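Local coordinates for nisin biosynthesis protein NisC (Lactococcus lactis subsp. lactis, PDB 2G0D), which cyclises the lantibiotic nisin, joining cysteine thiols to dehydrated residues of its precursor peptide to form the thioether rings, with a zinc ion bound in an alpha toroid, at residues P38-M43 against G375-I380; M43-K48 against N391-R396; T130-D135 against N185-S190; L200-A205 against D254-D259. All coordinates share one frame; numbering follows the deposited sequence.

Contact 1: residues P38-M43 against G375-I380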
loop_
_atom_site.group_PDB
_atom_site.type_symbol
_atom_site.label_atom_id
_atom_site.label_comp_id
_atom_site.label_asym_id
_atom_site.label_seq_id
_atom_site.Cartn_x
_atom_site.Cartn_y
_atom_site.Cartn_z
ATOM N N PRO A 38 -4.808 -4.185 13.954
ATOM C CA PRO A 38 -4.825 -4.894 12.680
ATOM C C PRO A 38 -3.428 -5.310 12.158
ATOM O O PRO A 38 -3.273 -6.442 11.678
ATOM C CB PRO A 38 -5.511 -3.883 11.747
ATOM C CG PRO A 38 -6.474 -3.154 12.686
ATOM C CD PRO A 38 -5.618 -2.940 13.905
ATOM N N GLY A 39 -2.431 -4.424 12.245
ATOM C CA GLY A 39 -1.029 -4.778 11.868
ATOM C C GLY A 39 -0.441 -5.864 12.761
ATOM O O GLY A 39 0.246 -6.781 12.295
ATOM N N ILE A 40 -0.771 -5.799 14.051
ATOM C CA ILE A 40 -0.326 -6.800 15.004
ATOM C C ILE A 40 -0.951 -8.179 14.748
ATOM O O ILE A 40 -0.244 -9.194 14.779
ATOM C CB ILE A 40 -0.624 -6.356 16.458
ATOM C CG1 ILE A 40 -0.045 -4.959 16.721
ATOM C CG2 ILE A 40 -0.052 -7.346 17.449
ATOM C CD1 ILE A 40 1.439 -4.768 16.344
ATOM N N ILE A 41 -2.269 -8.199 14.510
ATOM C CA ILE A 41 -3.002 -9.399 14.137
ATOM C C ILE A 41 -2.365 -10.035 12.895
ATOM O O ILE A 41 -2.172 -11.242 12.875
ATOM C CB ILE A 41 -4.510 -9.072 13.867
ATOM C CG1 ILE A 41 -5.235 -8.741 15.193
ATOM C CG2 ILE A 41 -5.206 -10.210 13.145
ATOM C CD1 ILE A 41 -6.590 -7.980 15.013
ATOM N N LEU A 42 -2.013 -9.229 11.883
ATOM C CA LEU A 42 -1.355 -9.774 10.659
ATOM C C LEU A 42 -0.015 -10.430 10.924
ATOM O O LEU A 42 0.234 -11.544 10.464
ATOM C CB LEU A 42 -1.239 -8.745 9.534
ATOM C CG LEU A 42 -2.603 -8.405 8.917
ATOM C CD1 LEU A 42 -2.539 -7.151 8.059
ATOM C CD2 LEU A 42 -3.135 -9.603 8.092
ATOM N N MET A 43 0.821 -9.763 11.710
ATOM C CA MET A 43 2.138 -10.290 12.043
ATOM C C MET A 43 2.040 -11.630 12.777
ATOM O O MET A 43 2.762 -12.554 12.460
ATOM C CB MET A 43 2.926 -9.292 12.880
ATOM C CG MET A 43 4.190 -9.928 13.502
ATOM S SD MET A 43 4.821 -9.054 14.927
ATOM C CE MET A 43 3.605 -9.483 16.148
ATOM N N GLY A 375 6.538 0.569 11.985
ATOM C CA GLY A 375 6.992 -0.032 13.237
ATOM C C GLY A 375 7.673 -1.363 13.009
ATOM O O GLY A 375 7.769 -1.847 11.866
ATOM N N ILE A 376 8.159 -1.947 14.094
ATOM C CA ILE A 376 8.875 -3.214 14.015
ATOM C C ILE A 376 8.075 -4.399 13.430
ATOM O O ILE A 376 8.653 -5.231 12.742
ATOM C CB ILE A 376 9.508 -3.599 15.360
ATOM C CG1 ILE A 376 10.517 -4.753 15.150
ATOM C CG2 ILE A 376 8.432 -3.915 16.422
ATOM C CD1 ILE A 376 11.620 -4.814 16.192
ATOM N N SER A 377 6.766 -4.481 13.692
ATOM C CA SER A 377 5.984 -5.637 13.225
ATOM C C SER A 377 5.915 -5.749 11.691
ATOM O O SER A 377 5.767 -6.830 11.143
ATOM C CB SER A 377 4.580 -5.649 13.828
ATOM O OG SER A 377 3.824 -4.581 13.291
ATOM N N GLY A 378 6.040 -4.633 10.990
ATOM C CA GLY A 378 6.115 -4.693 9.534
ATOM C C GLY A 378 7.378 -5.407 9.091
ATOM O O GLY A 378 7.350 -6.251 8.182
ATOM N N CYS A 379 8.490 -5.047 9.734
ATOM C CA CYS A 379 9.786 -5.663 9.480
ATOM C C CYS A 379 9.748 -7.181 9.758
ATOM O O CYS A 379 10.254 -7.975 8.969
ATOM C CB CYS A 379 10.847 -4.973 10.343
ATOM S SG CYS A 379 12.539 -5.533 10.113
ATOM N N ILE A 380 9.163 -7.562 10.887
ATOM C CA ILE A 380 8.994 -8.967 11.268
ATOM C C ILE A 380 8.170 -9.710 10.212
ATOM O O ILE A 380 8.498 -10.839 9.874
ATOM C CB ILE A 380 8.357 -9.113 12.683
ATOM C CG1 ILE A 380 9.362 -8.650 13.737
ATOM C CG2 ILE A 380 7.897 -10.545 12.955
ATOM C CD1 ILE A 380 8.767 -8.331 15.126
#
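Met43 reaches out from helix 37-45 and lays its sulfur against Ser377 and Ile380 of helix 376-387. The tight part is here: SD of Met43 is 3.6 Å from CB of Ser377, and CG of Met43 lies 3.8 Å from CG2 of Ile380. With its CG swung opposite the backbone N (chi1 168°), Met43 projects straight across the gap; this and the extended chi2 carry SD to the two branches of Ile380, whose CD1 is 4.0 Å from SD, while the bend at chi3 only turns the methyl. Toward Gly39 the fit is looser. CD1 of Ile40, whose CB points away, returns only to within 3.9 Å of OG of Ser377, and O of Gly39 stays 4.3 Å from the same oxygen. This looser side is not a solvent face, since every touching residue is buried; Ile11 of helix 3-20 packs against Met43 and Ile380, and Trp15 against Ile40. The short helix segments run roughly parallel, 25° apart, with axes 9.4 Å from each other. OG of Ser377 is hydrogen-bonded to O of Thr370, so its polar need is met within its own part of the chain. Between these two segments the chemistry is therefore apolar and thioether packing.

Contact 2: residues M43-K48 against N391-R396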
loop_
_atom_site.group_PDB
_atom_site.type_symbol
_atom_site.label_atom_id
_atom_site.label_comp_id
_atom_site.label_asym_id
_atom_site.label_seq_id
_atom_site.Cartn_x
_atom_site.Cartn_y
_atom_site.Cartn_z
ATOM N N MET A 43 0.821 -9.763 11.710
ATOM C CA MET A 43 2.138 -10.290 12.043
ATOM C C MET A 43 2.040 -11.630 12.777
ATOM O O MET A 43 2.762 -12.554 12.460
ATOM C CB MET A 43 2.926 -9.292 12.880
ATOM C CG MET A 43 4.190 -9.928 13.502
ATOM S SD MET A 43 4.821 -9.054 14.927
ATOM C CE MET A 43 3.605 -9.483 16.148
ATOM N N LEU A 44 1.147 -11.718 13.752
ATOM C CA LEU A 44 0.984 -12.923 14.580
ATOM C C LEU A 44 0.377 -14.066 13.778
ATOM O O LEU A 44 0.741 -15.229 13.964
ATOM C CB LEU A 44 0.090 -12.631 15.799
ATOM C CG LEU A 44 0.613 -11.815 16.989
ATOM C CD1 LEU A 44 -0.501 -11.570 18.017
ATOM C CD2 LEU A 44 1.780 -12.491 17.665
ATOM N N ALA A 45 -0.553 -13.709 12.885
ATOM C CA ALA A 45 -1.286 -14.679 12.084
ATOM C C ALA A 45 -0.367 -15.379 11.122
ATOM O O ALA A 45 -0.537 -16.550 10.839
ATOM C CB ALA A 45 -2.432 -14.009 11.347
ATOM N N GLU A 46 0.618 -14.643 10.628
ATOM C CA GLU A 46 1.648 -15.185 9.760
ATOM C C GLU A 46 2.645 -16.113 10.447
ATOM O O GLU A 46 3.568 -16.620 9.807
ATOM C CB GLU A 46 2.422 -14.048 9.114
ATOM C CG GLU A 46 1.702 -13.403 7.971
ATOM C CD GLU A 46 1.348 -14.351 6.830
ATOM O OE1 GLU A 46 1.775 -15.533 6.859
ATOM O OE2 GLU A 46 0.625 -13.891 5.907
ATOM N N LEU A 47 2.476 -16.325 11.742
ATOM C CA LEU A 47 3.415 -17.129 12.509
ATOM C C LEU A 47 2.804 -18.476 12.867
ATOM O O LEU A 47 3.305 -19.163 13.750
ATOM C CB LEU A 47 3.837 -16.380 13.769
ATOM C CG LEU A 47 4.570 -15.051 13.592
ATOM C CD1 LEU A 47 4.932 -14.510 14.975
ATOM C CD2 LEU A 47 5.827 -15.246 12.757
ATOM N N LYS A 48 1.746 -18.851 12.143
ATOM C CA LYS A 48 0.960 -20.054 12.414
ATOM C C LYS A 48 1.768 -21.360 12.393
ATOM O O LYS A 48 1.502 -22.268 13.192
ATOM C CB LYS A 48 -0.254 -20.149 11.472
ATOM C CG LYS A 48 -1.094 -21.398 11.703
ATOM C CD LYS A 48 -2.461 -21.332 11.028
ATOM C CE LYS A 48 -3.234 -22.629 11.349
ATOM N NZ LYS A 48 -4.645 -22.670 10.835
ATOM N N ASN A 391 2.011 -17.532 2.799
ATOM C CA ASN A 391 1.295 -16.437 3.462
ATOM C C ASN A 391 -0.029 -16.926 3.945
ATOM O O ASN A 391 -0.887 -17.313 3.139
ATOM C CB ASN A 391 1.084 -15.222 2.534
ATOM C CG ASN A 391 2.336 -14.397 2.366
ATOM O OD1 ASN A 391 2.289 -13.179 2.484
ATOM N ND2 ASN A 391 3.478 -15.058 2.139
ATOM N N PHE A 392 -0.185 -16.921 5.263
ATOM C CA PHE A 392 -1.442 -17.259 5.891
ATOM C C PHE A 392 -2.474 -16.109 5.764
ATOM O O PHE A 392 -3.675 -16.353 5.859
ATOM C CB PHE A 392 -1.199 -17.600 7.364
ATOM C CG PHE A 392 -0.296 -18.790 7.569
ATOM C CD1 PHE A 392 -0.771 -20.088 7.350
ATOM C CD2 PHE A 392 1.034 -18.616 7.966
ATOM C CE1 PHE A 392 0.070 -21.196 7.529
ATOM C CE2 PHE A 392 1.881 -19.706 8.154
ATOM C CZ PHE A 392 1.402 -21.006 7.932
ATOM N N THR A 393 -1.994 -14.879 5.521
ATOM C CA THR A 393 -2.853 -13.694 5.538
ATOM C C THR A 393 -2.765 -12.965 4.217
ATOM O O THR A 393 -1.923 -13.298 3.382
ATOM C CB THR A 393 -2.411 -12.668 6.633
ATOM O OG1 THR A 393 -1.158 -12.072 6.264
ATOM C CG2 THR A 393 -2.264 -13.329 8.017
ATOM N N TYR A 394 -3.584 -11.917 4.061
ATOM C CA TYR A 394 -3.492 -11.049 2.886
ATOM C C TYR A 394 -2.743 -9.751 3.152
ATOM O O TYR A 394 -3.017 -8.733 2.505
ATOM C CB TYR A 394 -4.895 -10.770 2.282
ATOM C CG TYR A 394 -5.617 -12.021 1.815
ATOM C CD1 TYR A 394 -5.504 -12.467 0.503
ATOM C CD2 TYR A 394 -6.381 -12.771 2.704
ATOM C CE1 TYR A 394 -6.160 -13.646 0.069
ATOM C CE2 TYR A 394 -7.026 -13.949 2.310
ATOM C CZ TYR A 394 -6.916 -14.377 0.992
ATOM O OH TYR A 394 -7.595 -15.524 0.615
ATOM N N TRP A 395 -1.801 -9.763 4.087
ATOM C CA TRP A 395 -1.097 -8.519 4.477
ATOM C C TRP A 395 -0.493 -7.750 3.310
ATOM O O TRP A 395 -0.491 -6.513 3.312
ATOM C CB TRP A 395 -0.001 -8.768 5.528
ATOM C CG TRP A 395 1.243 -9.505 5.046
ATOM C CD1 TRP A 395 1.372 -10.866 4.846
ATOM C CD2 TRP A 395 2.540 -8.937 4.775
ATOM N NE1 TRP A 395 2.655 -11.160 4.462
ATOM C CE2 TRP A 395 3.392 -10.007 4.407
ATOM C CE3 TRP A 395 3.066 -7.626 4.809
ATOM C CZ2 TRP A 395 4.745 -9.814 4.067
ATOM C CZ3 TRP A 395 4.412 -7.437 4.477
ATOM C CH2 TRP A 395 5.233 -8.527 4.099
ATOM N N ARG A 396 0.034 -8.480 2.326
ATOM C CA ARG A 396 0.686 -7.877 1.138
ATOM C C ARG A 396 -0.198 -6.973 0.292
ATOM O O ARG A 396 0.305 -6.065 -0.392
ATOM C CB ARG A 396 1.295 -8.978 0.240
ATOM C CG ARG A 396 2.648 -9.459 0.724
ATOM C CD ARG A 396 3.126 -10.755 -0.011
ATOM N NE ARG A 396 4.441 -11.178 0.509
ATOM C CZ ARG A 396 5.006 -12.377 0.352
ATOM N NH1 ARG A 396 6.202 -12.584 0.910
ATOM N NH2 ARG A 396 4.400 -13.370 -0.335
#
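A buried carboxylate receiving backbone N-H groups of a loop, helped by an ST turn, joins the end of helix 37-45 to the chain after helix 376-387. Glu46 supplies it: OE1 takes N of Phe392 at 2.9 Å on its syn side, with an N-H...O angle of 158°. OE2 is gripped twice by Thr393, by OG1 at 2.6 Å on the anti side and by N at 2.8 Å from above the carboxylate plane, both from the same face. That hydroxyl also accepts from N of Trp395, closing the ST turn, and CD1 of the indole meets OE2 edge-on at 3.3 Å. The bend at chi2 (-59°) turns the Glu46 carboxylate back to the loop. Beside it, CB of Lys48 sits over the Phe392 ring, 3.8 Å from the centroid, as a CH-pi contact, while CB of Ala45 presses tightly on CG2 of Thr393 at 3.4 Å. A salt bridge from OE1 to Lys385 would be expected to keep Glu46 ionised. Lys385 belongs to helix 376-387, which thus borders the carboxylate together with Leu381, while Leu44 and Leu47 turn to helices 3-20 and 53-74.

Contact 3: residues T130-D135 against N185-S190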
loop_
_atom_site.group_PDB
_atom_site.type_symbol
_atom_site.label_atom_id
_atom_site.label_comp_id
_atom_site.label_asym_id
_atom_site.label_seq_id
_atom_site.Cartn_x
_atom_site.Cartn_y
_atom_site.Cartn_z
ATOM N N THR A 130 -7.958 16.244 -2.706
ATOM C CA THR A 130 -6.778 16.080 -1.879
ATOM C C THR A 130 -6.409 14.581 -1.921
ATOM O O THR A 130 -7.285 13.756 -2.220
ATOM C CB THR A 130 -7.066 16.597 -0.450
ATOM O OG1 THR A 130 -5.911 16.447 0.372
ATOM C CG2 THR A 130 -8.264 15.890 0.194
ATOM N N PRO A 131 -5.123 14.222 -1.683
ATOM C CA PRO A 131 -4.757 12.786 -1.827
ATOM C C PRO A 131 -5.605 11.739 -1.078
ATOM O O PRO A 131 -5.955 10.735 -1.699
ATOM C CB PRO A 131 -3.283 12.742 -1.398
ATOM C CG PRO A 131 -2.768 14.114 -1.743
ATOM C CD PRO A 131 -3.934 15.032 -1.348
ATOM N N PRO A 132 -5.948 11.957 0.218
ATOM C CA PRO A 132 -6.771 10.959 0.913
ATOM C C PRO A 132 -8.083 10.617 0.211
ATOM O O PRO A 132 -8.719 9.650 0.601
ATOM C CB PRO A 132 -7.083 11.623 2.273
ATOM C CG PRO A 132 -6.014 12.594 2.472
ATOM C CD PRO A 132 -5.609 13.082 1.112
ATOM N N ASP A 133 -8.482 11.397 -0.797
ATOM C CA ASP A 133 -9.699 11.099 -1.575
ATOM C C ASP A 133 -9.537 9.828 -2.403
ATOM O O ASP A 133 -10.415 8.971 -2.409
ATOM C CB ASP A 133 -10.081 12.250 -2.515
ATOM C CG ASP A 133 -10.652 13.465 -1.781
ATOM O OD1 ASP A 133 -11.314 13.309 -0.724
ATOM O OD2 ASP A 133 -10.455 14.590 -2.294
ATOM N N TYR A 134 -8.407 9.709 -3.097
ATOM C CA TYR A 134 -8.234 8.679 -4.128
ATOM C C TYR A 134 -7.106 7.692 -3.793
ATOM O O TYR A 134 -6.999 6.653 -4.448
ATOM C CB TYR A 134 -7.924 9.343 -5.481
ATOM C CG TYR A 134 -6.639 10.134 -5.453
ATOM C CD1 TYR A 134 -6.650 11.520 -5.236
ATOM C CD2 TYR A 134 -5.407 9.496 -5.589
ATOM C CE1 TYR A 134 -5.463 12.246 -5.177
ATOM C CE2 TYR A 134 -4.218 10.211 -5.518
ATOM C CZ TYR A 134 -4.248 11.583 -5.318
ATOM O OH TYR A 134 -3.056 12.286 -5.266
ATOM N N ASP A 135 -6.281 8.029 -2.788
ATOM C CA ASP A 135 -4.976 7.370 -2.590
ATOM C C ASP A 135 -5.020 5.996 -1.926
ATOM O O ASP A 135 -6.071 5.459 -1.625
ATOM C CB ASP A 135 -3.916 8.327 -1.961
ATOM C CG ASP A 135 -4.037 8.497 -0.435
ATOM O OD1 ASP A 135 -3.329 9.378 0.129
ATOM O OD2 ASP A 135 -4.808 7.772 0.214
ATOM N N ASN A 185 -4.764 22.212 -0.604
ATOM C CA ASN A 185 -5.324 20.869 -0.386
ATOM C C ASN A 185 -4.215 19.811 -0.228
ATOM O O ASN A 185 -4.462 18.609 -0.336
ATOM C CB ASN A 185 -6.301 20.491 -1.526
ATOM C CG ASN A 185 -7.580 21.375 -1.561
ATOM O OD1 ASN A 185 -8.260 21.567 -0.553
ATOM N ND2 ASN A 185 -7.917 21.870 -2.745
ATOM N N GLN A 186 -2.984 20.265 0.009
ATOM C CA GLN A 186 -1.862 19.356 0.301
ATOM C C GLN A 186 -2.086 18.806 1.705
ATOM O O GLN A 186 -2.764 19.445 2.519
ATOM C CB GLN A 186 -0.507 20.073 0.194
ATOM C CG GLN A 186 -0.091 20.540 -1.216
ATOM C CD GLN A 186 0.329 19.408 -2.161
ATOM O OE1 GLN A 186 0.803 18.347 -1.733
ATOM N NE2 GLN A 186 0.177 19.644 -3.458
ATOM N N MET A 187 -1.542 17.620 1.984
ATOM C CA MET A 187 -1.842 16.891 3.228
ATOM C C MET A 187 -1.267 17.533 4.499
ATOM O O MET A 187 -1.734 17.265 5.620
ATOM C CB MET A 187 -1.363 15.450 3.116
ATOM C CG MET A 187 -2.172 14.627 2.132
ATOM S SD MET A 187 -1.558 12.944 2.008
ATOM C CE MET A 187 -0.120 13.190 0.978
ATOM N N SER A 188 -0.247 18.368 4.314
ATOM C CA SER A 188 0.358 19.116 5.408
ATOM C C SER A 188 0.949 20.421 4.902
ATOM O O SER A 188 1.036 20.655 3.688
ATOM C CB SER A 188 1.446 18.293 6.087
ATOM O OG SER A 188 2.466 17.991 5.164
ATOM N N GLN A 189 1.368 21.260 5.844
ATOM C CA GLN A 189 1.874 22.589 5.519
ATOM C C GLN A 189 3.274 22.566 4.900
ATOM O O GLN A 189 3.551 23.321 3.965
ATOM C CB GLN A 189 1.788 23.500 6.728
ATOM C CG GLN A 189 0.351 23.634 7.235
ATOM C CD GLN A 189 -0.031 25.066 7.556
ATOM O OE1 GLN A 189 -0.304 25.407 8.713
ATOM N NE2 GLN A 189 -0.053 25.917 6.529
ATOM N N SER A 190 4.144 21.691 5.391
ATOM C CA SER A 190 5.431 21.476 4.725
ATOM C C SER A 190 5.205 21.284 3.217
ATOM O O SER A 190 5.826 21.969 2.405
ATOM C CB SER A 190 6.201 20.297 5.337
ATOM O OG SER A 190 5.745 19.045 4.829
#
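Thr130 opens the contact with a hydrogen bond from OG1 to the backbone O of Asn185, 2.7 Å long. The hydroxyl stands trans to its own backbone N (chi1 -180°), which turns it to Asn185; it meets that carbonyl at a C=O...O angle of 150°, tilted 23° from the carbonyl plane. CB of Thr130 also approaches CB of Asn185 at 4.1 Å. On the other side of the residue, N of Thr130 is bound by OD2 of Asp133, 3.0 Å away, so the Asp133 side chain reaches back to the residue just before the weakly bonded helix 131-134. Pro131 comes next and meets Met187: its CB is 3.8 Å from SD of Met187, and its CG 3.9 Å from CE. The methionine bends at chi3, which carries the methyl alongside that ring. Pro132 touches with CD, 3.9 Å from CG of Met187, as the two side chains run past each other in opposite directions. Further on, O of Pro131 accepts from N of both Tyr134 and Asp135. Asp135 comes within 4.4 Å of the Met187 sulfur through OD1, an oxygen hydrogen-bonded to His206, which Met187 also touches. The contact joins two connecting loops of the helical toroid beside its zinc site; the Met187 side chain is about 10 Å from the metal.

Contact 4: residues L200-A205 against D254-D259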
loop_
_atom_site.group_PDB
_atom_site.type_symbol
_atom_site.label_atom_id
_atom_site.label_comp_id
_atom_site.label_asym_id
_atom_site.label_seq_id
_atom_site.Cartn_x
_atom_site.Cartn_y
_atom_site.Cartn_z
ATOM N N LEU A 200 0.813 17.695 -9.153
ATOM C CA LEU A 200 0.380 16.321 -9.353
ATOM C C LEU A 200 1.297 15.398 -8.547
ATOM O O LEU A 200 2.505 15.310 -8.832
ATOM C CB LEU A 200 0.473 15.957 -10.838
ATOM C CG LEU A 200 0.026 14.570 -11.298
ATOM C CD1 LEU A 200 -1.481 14.355 -11.011
ATOM C CD2 LEU A 200 0.342 14.377 -12.795
ATOM N N ASN A 201 0.728 14.729 -7.543
ATOM C CA ASN A 201 1.483 13.785 -6.697
ATOM C C ASN A 201 1.848 12.522 -7.486
ATOM O O ASN A 201 1.009 11.948 -8.190
ATOM C CB ASN A 201 0.706 13.461 -5.411
ATOM C CG ASN A 201 1.523 12.652 -4.420
ATOM O OD1 ASN A 201 1.950 11.534 -4.719
ATOM N ND2 ASN A 201 1.728 13.203 -3.228
ATOM N N MET A 202 3.120 12.129 -7.384
ATOM C CA MET A 202 3.707 11.095 -8.247
ATOM C C MET A 202 4.216 9.882 -7.464
ATOM O O MET A 202 4.949 9.034 -7.985
ATOM C CB MET A 202 4.820 11.725 -9.099
ATOM C CG MET A 202 4.313 12.749 -10.178
ATOM S SD MET A 202 3.524 11.907 -11.569
ATOM C CE MET A 202 1.865 12.104 -11.082
ATOM N N GLY A 203 3.811 9.809 -6.205
ATOM C CA GLY A 203 4.155 8.691 -5.329
ATOM C C GLY A 203 3.158 7.561 -5.474
ATOM O O GLY A 203 2.050 7.758 -5.966
ATOM N N LEU A 204 3.556 6.374 -5.046
ATOM C CA LEU A 204 2.659 5.224 -5.043
ATOM C C LEU A 204 1.565 5.388 -4.000
ATOM O O LEU A 204 0.373 5.173 -4.279
ATOM C CB LEU A 204 3.447 3.936 -4.750
ATOM C CG LEU A 204 2.624 2.637 -4.723
ATOM C CD1 LEU A 204 2.294 2.252 -6.145
ATOM C CD2 LEU A 204 3.356 1.504 -4.050
ATOM N N ALA A 205 1.992 5.744 -2.793
ATOM C CA ALA A 205 1.129 5.807 -1.612
ATOM C C ALA A 205 0.041 6.887 -1.704
ATOM O O ALA A 205 -1.081 6.687 -1.221
ATOM C CB ALA A 205 1.983 6.023 -0.359
ATOM N N ASP A 254 8.746 13.795 -6.623
ATOM C CA ASP A 254 7.554 13.417 -5.857
ATOM C C ASP A 254 6.303 14.063 -6.434
ATOM O O ASP A 254 5.204 13.531 -6.298
ATOM C CB ASP A 254 7.679 13.877 -4.400
ATOM C CG ASP A 254 8.584 12.997 -3.552
ATOM O OD1 ASP A 254 9.237 12.060 -4.073
ATOM O OD2 ASP A 254 8.646 13.276 -2.333
ATOM N N GLY A 255 6.474 15.231 -7.045
ATOM C CA GLY A 255 5.350 16.019 -7.548
ATOM C C GLY A 255 5.727 16.786 -8.806
ATOM O O GLY A 255 6.893 17.166 -8.976
ATOM N N LEU A 256 4.736 16.995 -9.685
ATOM C CA LEU A 256 4.897 17.771 -10.924
ATOM C C LEU A 256 3.961 18.963 -10.886
ATOM O O LEU A 256 2.781 18.819 -10.589
ATOM C CB LEU A 256 4.604 16.932 -12.176
ATOM C CG LEU A 256 5.481 15.707 -12.434
ATOM C CD1 LEU A 256 4.965 14.940 -13.624
ATOM C CD2 LEU A 256 6.963 16.036 -12.612
ATOM N N VAL A 257 4.502 20.138 -11.184
ATOM C CA VAL A 257 3.771 21.400 -11.021
ATOM C C VAL A 257 3.137 21.811 -12.355
ATOM O O VAL A 257 3.622 21.418 -13.421
ATOM C CB VAL A 257 4.691 22.492 -10.434
ATOM C CG1 VAL A 257 4.023 23.847 -10.417
ATOM C CG2 VAL A 257 5.152 22.108 -9.012
ATOM N N ALA A 258 2.048 22.583 -12.272
ATOM C CA ALA A 258 1.198 22.928 -13.415
ATOM C C ALA A 258 1.978 23.301 -14.667
ATOM O O ALA A 258 1.692 22.784 -15.750
ATOM C CB ALA A 258 0.221 24.050 -13.038
ATOM N N ASP A 259 2.962 24.188 -14.511
ATOM C CA ASP A 259 3.765 24.665 -15.644
ATOM C C ASP A 259 4.599 23.560 -16.301
ATOM O O ASP A 259 4.660 23.476 -17.534
ATOM C CB ASP A 259 4.636 25.881 -15.253
ATOM C CG ASP A 259 5.574 25.603 -14.069
ATOM O OD1 ASP A 259 5.374 24.610 -13.337
ATOM O OD2 ASP A 259 6.521 26.402 -13.867
#
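Leu200 and Leu256 bind each other through both backbone groups, forming a hydrogen-bonded antiparallel pair. N of Leu200 gives to O of Leu256 at 2.7 Å and N of Leu256 gives to O of Leu200 at 2.9 Å. A third bond, N of Met202 to O of Asp254 at 2.7 Å, extends the ladder past the non-hydrogen-bonded pair of Asn201 and Gly255. Here the strands draw close: CA of Gly255 makes a CA-H...O contact of 3.2 Å with O of Leu200. The side chains close one face. CG of Met202 lies 3.9 Å from CG of Leu256, and SD of Met202 is equally near CD1 of Leu256. Folded at chi2 (-74°) and again at chi3, the methionine crosses the leucine at about a right angle, while Leu200 stands on the same face as Leu256.

The second shell begins with Asn201, which projects from the other face. Its OD1 accepts N of Gly203 at 2.9 Å, with an N-H...O angle of 161°, an Asx turn that fixes the chain as it leaves the strand; its ND2 is held by the hydroxyl of Tyr279. Farther along, the backbone of Ala205 is hydrogen-bonded to that of Cys278, so the chain leaving the strand is tied to the backbone of a zinc ligand. Around the two strands, Leu261 of helix 258-263 packs on Leu200 and Leu256, Leu208 of helix 208-221 packs on Met202, and the hydroxyl of Tyr239 in helix 226-242 is hydrogen-bonded to O of Met202.

Overall arrangement
Contacts 1 and 2 lie about 9 Å apart between centres, share Met43 and helix 37-45, and bring an early part of the chain against helix 376-387 and the loop after it. Over 330 residues separate their segments, an arrangement consistent with closing the ring of helices. Contacts 3 and 4 fall within that span, one after the other, with centres about 11 Å apart. They touch where Asp135 packs on Ala205 and Tyr134 on Asn201. Contact 4 lies about 29 Å from contact 1 between centres, across the chain's centre. This second pair joins loops on the zinc side, near the metal bound by Cys278, Cys324 and His325.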